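Local structure of hypothetical protein Atu2144 (Agrobacterium tumefaciens, 2ODF) at residues P109-L114 and F120-A125; Y87-P92 and V128-R133; E71-T76 and E246-A251; A64-L69 and V151-F156; E140-G145 and L215-L220. The protein is of unknown function but belongs to the N-formylglutamate amidohydrolase family, and so probably hydrolyses an amide bond in a small N-acylated substrate. All blocks are in the same frame, centred on the assembly; numbering follows the deposited sequence.

Overall arrangement
The five contacts are spread over an alpha/beta fold built on a mixed sheet; interaction 4 includes its strand 149-156. Interactions 1, 2 and 5 follow one another along helix 116-143. Interactions 1 and 2 touch, with centres about 13 Å apart; 1 and 5 have centres about 32 Å apart. Interactions 3 and 4 share helix 62-73, touch (centres about 12 Å apart) and alternate along the chain. Interactions 1 and 2 lie within the span 71-251 bridged by interaction 3. Thr-76 OG1 and Arg-141 NH2 join 3 to 5 in a probable hydrogen bond. Helix 116-143 is thus tied to loops along its length. Interactions 1, 2 and 5, the last through Pro-216, border the second subunit.

Interaction 1: residues P109-L114 and F120-A125; sequences PGNFDL and FARTSA
Arg-122 reaches out from its helix and puts its guanidinium group against the loop 109-114. Two nitrogens of the group converge on one oxygen. NH1 of Arg-122 gives a hydrogen bond to OD1 of Asn-111 at 2.8 Å, with an N-H...O angle of 156°. NH2 of Arg-122 gives a second, more bent bond to the same OD1 of Asn-111 at 3.2 Å. The grip is end-on, through NH1 and NH2, and OD1 lies in the guanidinium plane. The amide is not coplanar with it: the two planes are 57° apart. Both nitrogens reach OD1 from the same face of the amide. NH1 stands well above the carbonyl plane and NH2 is tilted less from it.

NH2 of Arg-122 also makes a weak bond to the backbone O of Gly-110 at 3.1 Å. Leu-114 comes over one face of the guanidinium. Its CD1 sits over the centre of that face, 3.7 Å from CZ of Arg-122. The two side chains cross at about a right angle. The Arg-122 chain is extended from CG to NE, which carries the charged end across to the loop.

Further bonds fix both polar groups. Glu-118 makes a salt bridge with NE of Arg-122, and NH1 also bonds to the backbone O of Val-86. ND2 of Asn-111 bonds to the carbonyls of Leu-85 and Pro-100. The contact thus ties the loop after strand 106-107 to the early turns of helix 116-143, whose residue Ser-124 bonds to Asp-132 of the second subunit.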
# COMPACT_ATOMS: atom_id res chain seq x y z
N PRO A 109 16.70 -0.15 14.83
CA PRO A 109 16.71 1.31 14.62
C PRO A 109 16.23 1.75 13.25
O PRO A 109 15.57 2.78 13.14
CB PRO A 109 18.20 1.70 14.82
CG PRO A 109 18.71 0.69 15.77
CD PRO A 109 17.98 -0.62 15.38
N GLY A 110 16.50 0.94 12.22
CA GLY A 110 16.04 1.24 10.88
C GLY A 110 14.54 1.26 10.74
O GLY A 110 14.04 1.78 9.75
N ASN A 111 13.83 0.69 11.70
CA ASN A 111 12.36 0.70 11.70
C ASN A 111 11.72 1.58 12.76
O ASN A 111 10.50 1.51 13.00
CB ASN A 111 11.87 -0.75 11.81
CG ASN A 111 12.13 -1.55 10.54
OD1 ASN A 111 12.62 -1.01 9.56
ND2 ASN A 111 11.78 -2.85 10.55
N PHE A 112 12.52 2.43 13.36
CA PHE A 112 12.03 3.33 14.38
C PHE A 112 11.00 4.29 13.84
O PHE A 112 11.26 4.96 12.91
CB PHE A 112 13.12 4.13 15.05
CG PHE A 112 12.59 5.23 15.93
CD1 PHE A 112 11.99 4.94 17.13
CD2 PHE A 112 12.63 6.54 15.53
CE1 PHE A 112 11.47 5.92 17.92
CE2 PHE A 112 12.11 7.51 16.34
CZ PHE A 112 11.54 7.18 17.52
N ASP A 113 9.83 4.30 14.45
CA ASP A 113 8.79 5.28 14.20
C ASP A 113 8.81 5.84 12.78
O ASP A 113 9.14 6.94 12.55
CB ASP A 113 8.85 6.38 15.26
CG ASP A 113 7.67 7.32 15.20
OD1 ASP A 113 6.55 6.89 14.94
OD2 ASP A 113 7.88 8.48 15.44
N LEU A 114 8.46 5.01 11.82
CA LEU A 114 8.66 5.33 10.44
C LEU A 114 7.73 6.46 9.97
O LEU A 114 6.57 6.41 10.22
CB LEU A 114 8.42 4.08 9.59
CG LEU A 114 9.44 2.98 9.71
CD1 LEU A 114 9.06 1.87 8.77
CD2 LEU A 114 10.83 3.55 9.38
N PHE A 120 5.14 4.61 2.94
CA PHE A 120 4.63 4.55 1.59
C PHE A 120 5.70 3.91 0.68
O PHE A 120 5.37 3.06 -0.11
CB PHE A 120 4.19 5.92 1.04
CG PHE A 120 3.72 5.82 -0.35
CD1 PHE A 120 2.46 5.32 -0.63
CD2 PHE A 120 4.58 6.03 -1.40
CE1 PHE A 120 2.04 5.17 -1.92
CE2 PHE A 120 4.17 5.85 -2.68
CZ PHE A 120 2.90 5.41 -2.94
N ALA A 121 6.95 4.34 0.80
CA ALA A 121 8.04 3.85 -0.03
C ALA A 121 8.13 2.33 0.01
O ALA A 121 8.15 1.66 -1.04
CB ALA A 121 9.39 4.50 0.41
N ARG A 122 8.12 1.77 1.22
CA ARG A 122 8.23 0.31 1.39
C ARG A 122 6.99 -0.41 0.90
O ARG A 122 7.09 -1.44 0.28
CB ARG A 122 8.45 -0.02 2.85
CG ARG A 122 9.74 0.58 3.38
CD ARG A 122 9.94 0.14 4.77
NE ARG A 122 11.08 0.77 5.42
CZ ARG A 122 11.63 0.32 6.55
NH1 ARG A 122 11.19 -0.80 7.12
NH2 ARG A 122 12.63 1.00 7.10
N THR A 123 5.82 0.14 1.21
CA THR A 123 4.57 -0.45 0.77
C THR A 123 4.47 -0.52 -0.76
O THR A 123 4.03 -1.53 -1.33
CB THR A 123 3.36 0.35 1.34
OG1 THR A 123 3.41 0.39 2.79
CG2 THR A 123 2.07 -0.25 0.91
N SER A 124 4.92 0.53 -1.42
CA SER A 124 4.85 0.65 -2.88
C SER A 124 5.84 -0.23 -3.62
O SER A 124 5.54 -0.67 -4.71
CB SER A 124 5.14 2.09 -3.31
OG SER A 124 5.12 2.18 -4.72
N ALA A 125 7.01 -0.39 -3.04
CA ALA A 125 8.17 -1.02 -3.69
C ALA A 125 8.23 -2.52 -3.44
O ALA A 125 8.67 -3.26 -4.32
CB ALA A 125 9.45 -0.38 -3.23

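Interaction 2: residues Y87-P92 and V128-R133; sequences YDCNRP and VPFHDR
His-131 points from helix 116-143 toward the turn at Cys-89, and its ring ends on a backbone carbonyl. From CB, the chain places CG beside the backbone N (chi1 -66°). The imidazole then extends to the loop. One face of the ring is covered by its chain neighbour: CD2 of Phe-130 lies 3.7 Å above the ring plane of His-131, over its centre. CE1 of His-131 passes 3.3 Å from O of Cys-89. At the tip, NE2 of His-131 donates a short hydrogen bond of 2.6 Å to O of Cys-89, with an N-H...O angle of 156°. The acceptor lies in the ring plane, and the donor lies in the carbonyl plane. The bond is therefore aligned with both flat groups. On the other side of the imidazole, ND1 is hydrogen-bonded to NE2 of His-213. Both ring nitrogens of this buried side chain thus have partners, which fixes the rotation of the ring.

Cys-89 also meets Phe-130. Its CB is 3.9 Å from CD2 of Phe-130, in an oblique approach. SG of Cys-89 makes an oblique sulfur-aromatic contact, 4.9 Å from the centroid of the Phe-130 ring.

The loop has its own internal order. Arg-91 N bonds to Asp-88 O, and OH of Tyr-87 bonds to Arg-91 O. OD1 of Asp-88 accepts from N of Asn-90 and also bonds to His-33. Residues 88-91 form a type I beta turn, and Asp-88 closes an Asx turn within it.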
# COMPACT_ATOMS: atom_id res chain seq x y z
N TYR A 87 9.93 -5.00 4.84
CA TYR A 87 8.48 -5.11 4.77
C TYR A 87 8.13 -6.60 4.82
O TYR A 87 8.59 -7.37 3.96
CB TYR A 87 7.86 -4.44 3.51
CG TYR A 87 6.36 -4.33 3.66
CD1 TYR A 87 5.56 -5.47 3.68
CD2 TYR A 87 5.74 -3.10 3.87
CE1 TYR A 87 4.19 -5.39 3.90
CE2 TYR A 87 4.36 -3.02 4.07
CZ TYR A 87 3.59 -4.19 4.10
OH TYR A 87 2.22 -4.17 4.33
N ASP A 88 7.33 -6.99 5.81
CA ASP A 88 6.86 -8.37 5.93
C ASP A 88 5.65 -8.53 5.02
O ASP A 88 4.55 -8.11 5.35
CB ASP A 88 6.50 -8.72 7.38
CG ASP A 88 6.21 -10.21 7.56
OD1 ASP A 88 5.85 -10.88 6.56
OD2 ASP A 88 6.36 -10.71 8.70
N CYS A 89 5.88 -9.12 3.85
CA CYS A 89 4.82 -9.21 2.84
C CYS A 89 3.66 -10.11 3.26
O CYS A 89 2.63 -10.12 2.58
CB CYS A 89 5.40 -9.64 1.52
SG CYS A 89 6.28 -8.33 0.71
N ASN A 90 3.80 -10.84 4.36
CA ASN A 90 2.69 -11.59 4.92
C ASN A 90 1.93 -10.76 5.96
O ASN A 90 1.29 -11.32 6.82
CB ASN A 90 3.17 -12.91 5.56
CG ASN A 90 2.03 -13.92 5.79
OD1 ASN A 90 1.01 -13.88 5.11
ND2 ASN A 90 2.23 -14.85 6.71
N ARG A 91 2.03 -9.43 5.89
CA ARG A 91 1.31 -8.52 6.78
C ARG A 91 0.77 -7.31 6.00
O ARG A 91 1.45 -6.81 5.12
CB ARG A 91 2.24 -7.98 7.85
CG ARG A 91 2.77 -9.04 8.81
CD ARG A 91 1.71 -9.66 9.70
NE ARG A 91 2.40 -10.56 10.61
CZ ARG A 91 2.04 -10.87 11.84
NH1 ARG A 91 0.96 -10.38 12.43
NH2 ARG A 91 2.83 -11.70 12.53
N PRO A 92 -0.46 -6.86 6.32
CA PRO A 92 -0.95 -5.64 5.70
C PRO A 92 -0.27 -4.40 6.32
O PRO A 92 0.26 -4.48 7.45
CB PRO A 92 -2.45 -5.69 6.02
CG PRO A 92 -2.54 -6.44 7.28
CD PRO A 92 -1.45 -7.45 7.22
N VAL A 128 3.13 -4.13 -2.50
CA VAL A 128 2.13 -4.10 -3.57
C VAL A 128 2.63 -4.88 -4.81
O VAL A 128 1.86 -5.65 -5.37
CB VAL A 128 1.56 -2.66 -3.84
CG1 VAL A 128 0.65 -2.66 -5.09
CG2 VAL A 128 0.75 -2.15 -2.60
N PRO A 129 3.88 -4.68 -5.26
CA PRO A 129 4.37 -5.47 -6.39
C PRO A 129 4.29 -6.98 -6.16
O PRO A 129 3.84 -7.70 -7.05
CB PRO A 129 5.84 -4.98 -6.58
CG PRO A 129 5.81 -3.60 -6.05
CD PRO A 129 4.88 -3.66 -4.87
N PHE A 130 4.63 -7.44 -4.96
CA PHE A 130 4.61 -8.84 -4.63
C PHE A 130 3.19 -9.42 -4.78
O PHE A 130 2.98 -10.37 -5.53
CB PHE A 130 5.20 -9.08 -3.23
CG PHE A 130 5.21 -10.52 -2.82
CD1 PHE A 130 6.16 -11.39 -3.34
CD2 PHE A 130 4.25 -11.01 -1.94
CE1 PHE A 130 6.13 -12.74 -2.98
CE2 PHE A 130 4.22 -12.35 -1.59
CZ PHE A 130 5.15 -13.20 -2.12
N HIS A 131 2.24 -8.83 -4.09
CA HIS A 131 0.89 -9.29 -4.14
C HIS A 131 0.23 -9.10 -5.48
O HIS A 131 -0.56 -9.88 -5.86
CB HIS A 131 0.11 -8.78 -2.96
CG HIS A 131 0.57 -9.34 -1.66
ND1 HIS A 131 0.36 -10.64 -1.31
CD2 HIS A 131 1.30 -8.80 -0.67
CE1 HIS A 131 0.92 -10.87 -0.14
NE2 HIS A 131 1.48 -9.77 0.27
N ASP A 132 0.58 -8.04 -6.18
CA ASP A 132 0.03 -7.80 -7.49
C ASP A 132 0.45 -8.93 -8.46
O ASP A 132 -0.27 -9.31 -9.29
CB ASP A 132 0.46 -6.43 -8.02
CG ASP A 132 -0.42 -5.27 -7.52
OD1 ASP A 132 -1.38 -5.47 -6.79
OD2 ASP A 132 -0.13 -4.16 -7.88
N ARG A 133 1.67 -9.38 -8.34
CA ARG A 133 2.17 -10.38 -9.24
C ARG A 133 1.49 -11.71 -8.95
O ARG A 133 1.13 -12.39 -9.82
CB ARG A 133 3.66 -10.54 -9.09
CG ARG A 133 4.26 -11.46 -10.07
CD ARG A 133 4.17 -10.91 -11.45
NE ARG A 133 5.05 -11.64 -12.32
CZ ARG A 133 6.34 -11.40 -12.43
NH1 ARG A 133 6.90 -10.45 -11.74
NH2 ARG A 133 7.07 -12.11 -13.26

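Interaction 3: residues E71-T76 and E246-A251; sequences EKFHAT and ELMGKA
Phe-73 and Gly-249 face each other at the closest backbone approach of the two segments, with CA atoms 8.3 Å apart, where the end of helix 62-73 meets helix 234-256. The Phe-73 ring bridges the two segments. Its CZ lies 3.9 Å from N of Gly-249, and that nitrogen sits at the ring edge, in the plane of the ring. With no side chain on Gly-249, the rim of the ring comes up against the bare helix backbone.

Met-248 meets the same end of the ring. Its methyl CE is 3.6 Å from CE2 of Phe-73, at a slant to the ring. CB of Met-248 is 4.0 Å from CZ of Phe-73. The Met-248 chain starts with CG anti to the backbone N (chi1 -172°) and then bends at its last torsion (chi3 53°), which brings CE to the ring. His-245, one turn earlier in helix 234-256, meets Phe-73 edge-to-face.

The contact packs the C-terminal end of helix 62-73 against helix 234-256, with Phe-73 and Met-248 as its apolar pair. Just past Phe-73, His-74 takes a positive phi of 48° as the chain leaves the helix, and bonds back into the last turn complete a Schellman motif.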
# COMPACT_ATOMS: atom_id res chain seq x y z
N GLU A 71 10.19 -27.91 -8.65
CA GLU A 71 10.65 -29.02 -9.51
C GLU A 71 9.70 -30.22 -9.35
O GLU A 71 9.18 -30.73 -10.33
CB GLU A 71 12.09 -29.43 -9.14
CG GLU A 71 13.17 -28.35 -9.40
CD GLU A 71 14.50 -28.49 -8.55
OE1 GLU A 71 15.01 -29.62 -8.29
OE2 GLU A 71 15.06 -27.41 -8.17
N LYS A 72 9.47 -30.66 -8.12
CA LYS A 72 8.66 -31.85 -7.88
C LYS A 72 7.19 -31.69 -8.31
O LYS A 72 6.62 -32.62 -8.85
CB LYS A 72 8.73 -32.26 -6.41
CG LYS A 72 10.15 -32.65 -5.99
CD LYS A 72 10.19 -32.98 -4.55
CE LYS A 72 11.61 -33.35 -4.09
NZ LYS A 72 12.00 -34.68 -4.59
N PHE A 73 6.60 -30.53 -8.07
CA PHE A 73 5.21 -30.29 -8.45
C PHE A 73 5.02 -29.65 -9.82
O PHE A 73 3.87 -29.41 -10.23
CB PHE A 73 4.49 -29.42 -7.40
CG PHE A 73 4.04 -30.18 -6.20
CD1 PHE A 73 2.93 -31.00 -6.26
CD2 PHE A 73 4.71 -30.08 -4.99
CE1 PHE A 73 2.51 -31.72 -5.15
CE2 PHE A 73 4.28 -30.80 -3.86
CZ PHE A 73 3.19 -31.62 -3.95
N HIS A 74 6.12 -29.37 -10.53
CA HIS A 74 6.10 -28.60 -11.79
C HIS A 74 5.26 -27.36 -11.56
O HIS A 74 4.27 -27.09 -12.25
CB HIS A 74 5.61 -29.47 -12.94
CG HIS A 74 6.33 -30.77 -13.01
ND1 HIS A 74 7.63 -30.87 -13.48
CD2 HIS A 74 6.00 -32.00 -12.57
CE1 HIS A 74 8.03 -32.12 -13.38
NE2 HIS A 74 7.06 -32.83 -12.83
N ALA A 75 5.68 -26.60 -10.57
CA ALA A 75 4.86 -25.52 -10.03
C ALA A 75 5.62 -24.18 -10.04
O ALA A 75 6.74 -24.09 -9.56
CB ALA A 75 4.42 -25.85 -8.66
N THR A 76 4.96 -23.16 -10.55
CA THR A 76 5.42 -21.79 -10.45
C THR A 76 5.68 -21.40 -8.98
O THR A 76 4.94 -21.78 -8.05
CB THR A 76 4.38 -20.86 -11.06
OG1 THR A 76 4.21 -21.20 -12.44
CG2 THR A 76 4.79 -19.38 -10.92
N GLU A 246 5.09 -36.00 -1.23
CA GLU A 246 4.29 -37.21 -0.98
C GLU A 246 2.97 -36.89 -0.29
O GLU A 246 1.93 -37.25 -0.80
CB GLU A 246 5.09 -38.21 -0.15
CG GLU A 246 6.29 -38.79 -0.87
CD GLU A 246 6.00 -40.07 -1.66
OE1 GLU A 246 4.81 -40.32 -2.02
OE2 GLU A 246 6.97 -40.83 -1.92
N LEU A 247 3.05 -36.18 0.83
CA LEU A 247 1.90 -35.77 1.65
C LEU A 247 0.87 -34.92 0.92
O LEU A 247 -0.33 -35.23 0.91
CB LEU A 247 2.38 -35.02 2.89
CG LEU A 247 1.34 -34.66 3.97
CD1 LEU A 247 0.76 -35.93 4.58
CD2 LEU A 247 1.95 -33.77 5.07
N MET A 248 1.33 -33.83 0.30
CA MET A 248 0.41 -32.93 -0.37
C MET A 248 -0.11 -33.52 -1.68
O MET A 248 -1.28 -33.36 -1.99
CB MET A 248 1.00 -31.52 -0.55
CG MET A 248 -0.03 -30.45 -1.08
SD MET A 248 0.59 -28.73 -0.91
CE MET A 248 2.14 -28.86 -1.72
N GLY A 249 0.72 -34.25 -2.43
CA GLY A 249 0.23 -34.93 -3.63
C GLY A 249 -0.89 -35.92 -3.34
O GLY A 249 -1.92 -35.92 -4.02
N LYS A 250 -0.70 -36.77 -2.33
CA LYS A 250 -1.73 -37.71 -1.93
C LYS A 250 -2.97 -36.99 -1.45
O LYS A 250 -4.10 -37.40 -1.77
CB LYS A 250 -1.22 -38.66 -0.84
CG LYS A 250 -0.23 -39.69 -1.38
CD LYS A 250 -0.04 -40.85 -0.41
CE LYS A 250 -1.15 -41.90 -0.54
NZ LYS A 250 -1.49 -42.47 0.80
N ALA A 251 -2.77 -35.89 -0.70
CA ALA A 251 -3.86 -35.10 -0.16
C ALA A 251 -4.73 -34.57 -1.28
O ALA A 251 -5.96 -34.64 -1.22
CB ALA A 251 -3.33 -33.92 0.69

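Interaction 4: residues A64-L69 and V151-F156; sequences AVARLL and VTIHSF
Ile-153 presents both its branches to helix 62-73. CG1 stands beside the backbone N (chi1 -54°), and a second bend (chi2 -62°) turns CD1 toward Leu-69. CG2 takes the position anti to the backbone N and faces Val-65. On the helix, Leu-69 has CG beside its own backbone N and an extended second torsion, which carries CD1 to the strand.

This is helix-on-sheet packing in an alpha/beta fold. Helix segment 64-69 runs roughly antiparallel to strand segment 151-156, at 147°, and the axes of these two segments come within 8.8 Å. The strand lies between strands 27-31 and 220-227 in the sheet.

The closest meeting is between the branch ends: CD1 of Leu-69 is 3.7 Å from CD1 of Ile-153. These two side chains approach at a slant. CB of Ala-66 lies 4.1 Å from CG1 of Ile-153, where the backbones come nearest. The small side chain is consistent with the close approach here, with CA atoms of Ala-66 and Ile-153 6.4 Å apart. CG1 of Val-65 is more distant, 4.4 Å from CG2 of Ile-153. All four side chains are buried. Leu-69 also packs on Leu-29 of strand 27-31, and Val-65 on Ile-231.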
# COMPACT_ATOMS: atom_id res chain seq x y z
N ALA A 64 14.70 -22.59 -0.38
CA ALA A 64 15.44 -23.74 -0.89
C ALA A 64 14.47 -24.90 -1.05
O ALA A 64 14.48 -25.57 -2.09
CB ALA A 64 16.57 -24.12 0.08
N VAL A 65 13.66 -25.11 -0.01
CA VAL A 65 12.59 -26.11 -0.03
C VAL A 65 11.56 -25.79 -1.10
O VAL A 65 11.15 -26.66 -1.84
CB VAL A 65 11.91 -26.25 1.34
CG1 VAL A 65 10.61 -27.05 1.22
CG2 VAL A 65 12.88 -26.91 2.34
N ALA A 66 11.15 -24.52 -1.19
CA ALA A 66 10.21 -24.07 -2.23
C ALA A 66 10.69 -24.34 -3.67
O ALA A 66 9.90 -24.72 -4.53
CB ALA A 66 9.87 -22.60 -2.05
N ARG A 67 11.96 -24.10 -3.91
CA ARG A 67 12.55 -24.43 -5.18
C ARG A 67 12.46 -25.92 -5.51
O ARG A 67 12.12 -26.27 -6.59
CB ARG A 67 13.97 -23.89 -5.27
CG ARG A 67 14.06 -22.40 -5.36
CD ARG A 67 15.44 -21.91 -5.45
NE ARG A 67 15.42 -20.59 -6.00
CZ ARG A 67 16.22 -19.62 -5.63
NH1 ARG A 67 17.13 -19.83 -4.72
NH2 ARG A 67 16.12 -18.46 -6.20
N LEU A 68 12.76 -26.73 -4.52
CA LEU A 68 12.72 -28.18 -4.71
C LEU A 68 11.30 -28.63 -4.98
O LEU A 68 11.08 -29.44 -5.88
CB LEU A 68 13.30 -28.91 -3.51
CG LEU A 68 14.79 -28.69 -3.30
CD1 LEU A 68 15.20 -29.45 -2.07
CD2 LEU A 68 15.62 -29.12 -4.51
N LEU A 69 10.34 -28.09 -4.24
CA LEU A 69 8.92 -28.32 -4.53
C LEU A 69 8.44 -27.81 -5.89
O LEU A 69 7.55 -28.39 -6.49
CB LEU A 69 8.05 -27.71 -3.40
CG LEU A 69 8.17 -28.36 -2.02
CD1 LEU A 69 7.38 -27.60 -0.98
CD2 LEU A 69 7.68 -29.82 -2.08
N VAL A 151 -0.06 -22.40 -2.18
CA VAL A 151 0.72 -23.06 -1.14
C VAL A 151 1.83 -22.11 -0.75
O VAL A 151 2.68 -21.80 -1.58
CB VAL A 151 1.33 -24.39 -1.63
CG1 VAL A 151 2.20 -25.01 -0.50
CG2 VAL A 151 0.23 -25.36 -2.11
N THR A 152 1.82 -21.64 0.49
CA THR A 152 2.92 -20.81 0.99
C THR A 152 3.90 -21.63 1.85
O THR A 152 3.52 -22.58 2.56
CB THR A 152 2.42 -19.57 1.75
OG1 THR A 152 2.03 -19.93 3.07
CG2 THR A 152 1.20 -18.94 1.07
N ILE A 153 5.18 -21.27 1.75
CA ILE A 153 6.26 -22.02 2.39
C ILE A 153 7.03 -21.13 3.35
O ILE A 153 7.59 -20.10 2.95
CB ILE A 153 7.27 -22.59 1.33
CG1 ILE A 153 6.56 -23.42 0.25
CG2 ILE A 153 8.39 -23.35 2.01
CD1 ILE A 153 5.84 -24.67 0.74
N HIS A 154 7.09 -21.57 4.60
CA HIS A 154 7.70 -20.82 5.69
C HIS A 154 8.59 -21.76 6.53
O HIS A 154 8.39 -22.99 6.54
CB HIS A 154 6.64 -20.24 6.62
CG HIS A 154 5.90 -19.06 6.06
ND1 HIS A 154 5.02 -19.16 5.01
CD2 HIS A 154 5.93 -17.75 6.41
CE1 HIS A 154 4.52 -17.96 4.75
NE2 HIS A 154 5.07 -17.09 5.58
N SER A 155 9.54 -21.17 7.25
CA SER A 155 10.24 -21.89 8.32
C SER A 155 10.17 -21.10 9.60
O SER A 155 9.92 -19.87 9.60
CB SER A 155 11.71 -22.27 7.95
OG SER A 155 12.59 -21.16 7.92
N PHE A 156 10.36 -21.83 10.70
CA PHE A 156 10.28 -21.26 12.01
C PHE A 156 11.41 -21.74 12.88
O PHE A 156 11.99 -22.81 12.68
CB PHE A 156 8.90 -21.50 12.68
CG PHE A 156 8.57 -22.96 12.93
CD1 PHE A 156 7.98 -23.73 11.94
CD2 PHE A 156 8.81 -23.54 14.17
CE1 PHE A 156 7.65 -25.09 12.18
CE2 PHE A 156 8.49 -24.91 14.42
CZ PHE A 156 7.88 -25.65 13.41

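Interaction 5: residues E140-G145 and L215-L220; sequences ERQAAG and LPDGLL
Gln-142 reaches from the last turn of helix 116-143 toward the loop 215-220, and its end group meets two residues there. The polar meeting is with Asp-217. As modelled, OE1 of Gln-142 is 3.1 Å from OD2 of Asp-217. The amide is probably turned over in the model, so which of its atoms faces the acid is doubtful. The amide and carboxylate planes stand 79° apart, nearly perpendicular, and the two side chains pass each other at a slant. Gln-142 starts with CG beside the backbone N (chi1 -58°), and the bend at chi2 turns the amide toward Asp-217.

The meeting with Leu-219 is a van der Waals contact, made by its methyl CD2 with the amide group of Gln-142. Leu-219 is buried and also packs on Val-150 of strand 149-156, whereas Asp-217 is exposed. The Gln-142 side chain therefore lies at the edge between the protein interior and solvent.

Backbone bonds shape both segments. The helix closes in a Schellman motif: N of Gly-145 bonds to O of Gln-142 at 3.0 Å, and N of Arg-146 bonds back to O of Arg-141. Gly-145 is the C-prime residue, with a positive phi of 70°. In the loop, N of Gly-218 bonds to O of Leu-215 at 3.2 Å. Leu-220 makes a backbone hydrogen bond with Val-150. Pro-216 packs on Ala-117 of the second subunit.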
# COMPACT_ATOMS: atom_id res chain seq x y z
N GLU A 140 -4.62 -15.03 -14.44
CA GLU A 140 -4.27 -15.61 -15.71
C GLU A 140 -4.62 -17.11 -15.72
O GLU A 140 -5.27 -17.61 -16.66
CB GLU A 140 -2.79 -15.36 -15.97
CG GLU A 140 -2.37 -15.65 -17.35
CD GLU A 140 -0.91 -15.30 -17.58
OE1 GLU A 140 -0.03 -15.80 -16.80
OE2 GLU A 140 -0.66 -14.54 -18.55
N ARG A 141 -4.22 -17.83 -14.68
CA ARG A 141 -4.58 -19.26 -14.54
C ARG A 141 -6.11 -19.46 -14.64
O ARG A 141 -6.62 -20.36 -15.33
CB ARG A 141 -4.03 -19.82 -13.23
CG ARG A 141 -2.51 -19.93 -13.11
CD ARG A 141 -1.87 -20.89 -14.08
NE ARG A 141 -0.42 -20.63 -14.23
CZ ARG A 141 0.51 -21.04 -13.39
NH1 ARG A 141 0.19 -21.72 -12.30
NH2 ARG A 141 1.79 -20.75 -13.62
N GLN A 142 -6.85 -18.60 -13.95
CA GLN A 142 -8.30 -18.77 -13.92
C GLN A 142 -8.91 -18.53 -15.30
O GLN A 142 -9.88 -19.20 -15.68
CB GLN A 142 -8.93 -17.90 -12.85
CG GLN A 142 -8.36 -18.21 -11.46
CD GLN A 142 -9.34 -18.15 -10.33
OE1 GLN A 142 -9.32 -17.21 -9.54
NE2 GLN A 142 -10.19 -19.18 -10.20
N ALA A 143 -8.30 -17.60 -16.05
CA ALA A 143 -8.73 -17.30 -17.41
C ALA A 143 -8.51 -18.48 -18.39
O ALA A 143 -9.21 -18.59 -19.39
CB ALA A 143 -8.00 -16.03 -17.91
N ALA A 144 -7.53 -19.34 -18.09
CA ALA A 144 -7.25 -20.52 -18.88
C ALA A 144 -8.01 -21.74 -18.34
O ALA A 144 -7.78 -22.86 -18.80
CB ALA A 144 -5.73 -20.81 -18.89
N GLY A 145 -8.88 -21.50 -17.36
CA GLY A 145 -9.66 -22.54 -16.72
C GLY A 145 -8.90 -23.51 -15.83
O GLY A 145 -9.41 -24.59 -15.52
N LEU A 215 -8.69 -17.28 -0.41
CA LEU A 215 -10.07 -17.27 0.11
C LEU A 215 -11.06 -16.52 -0.82
O LEU A 215 -12.17 -17.00 -1.06
CB LEU A 215 -10.10 -16.70 1.52
CG LEU A 215 -9.22 -17.36 2.61
CD1 LEU A 215 -9.55 -16.76 3.98
CD2 LEU A 215 -9.32 -18.90 2.59
N PRO A 216 -10.65 -15.36 -1.36
CA PRO A 216 -11.62 -14.61 -2.17
C PRO A 216 -12.03 -15.31 -3.45
O PRO A 216 -13.07 -14.98 -4.00
CB PRO A 216 -10.89 -13.27 -2.48
CG PRO A 216 -9.71 -13.23 -1.57
CD PRO A 216 -9.36 -14.65 -1.26
N ASP A 217 -11.25 -16.31 -3.90
CA ASP A 217 -11.56 -17.04 -5.10
C ASP A 217 -11.90 -18.52 -4.83
O ASP A 217 -12.00 -19.28 -5.77
CB ASP A 217 -10.40 -16.92 -6.11
CG ASP A 217 -10.46 -15.63 -6.96
OD1 ASP A 217 -11.57 -15.17 -7.32
OD2 ASP A 217 -9.40 -15.11 -7.31
N GLY A 218 -12.02 -18.92 -3.57
CA GLY A 218 -12.42 -20.29 -3.23
C GLY A 218 -11.40 -21.36 -3.52
O GLY A 218 -11.73 -22.55 -3.68
N LEU A 219 -10.14 -20.95 -3.60
CA LEU A 219 -9.07 -21.82 -4.03
C LEU A 219 -8.56 -22.67 -2.86
O LEU A 219 -8.45 -22.19 -1.72
CB LEU A 219 -7.90 -20.96 -4.55
CG LEU A 219 -8.15 -19.96 -5.67
CD1 LEU A 219 -6.86 -19.17 -6.02
CD2 LEU A 219 -8.72 -20.61 -6.91
N LEU A 220 -8.23 -23.92 -3.16
CA LEU A 220 -7.58 -24.77 -2.19
C LEU A 220 -6.28 -24.08 -1.79
O LEU A 220 -5.60 -23.43 -2.61
CB LEU A 220 -7.28 -26.16 -2.77
CG LEU A 220 -8.46 -27.10 -3.09
CD1 LEU A 220 -8.01 -28.35 -3.88
CD2 LEU A 220 -9.17 -27.52 -1.81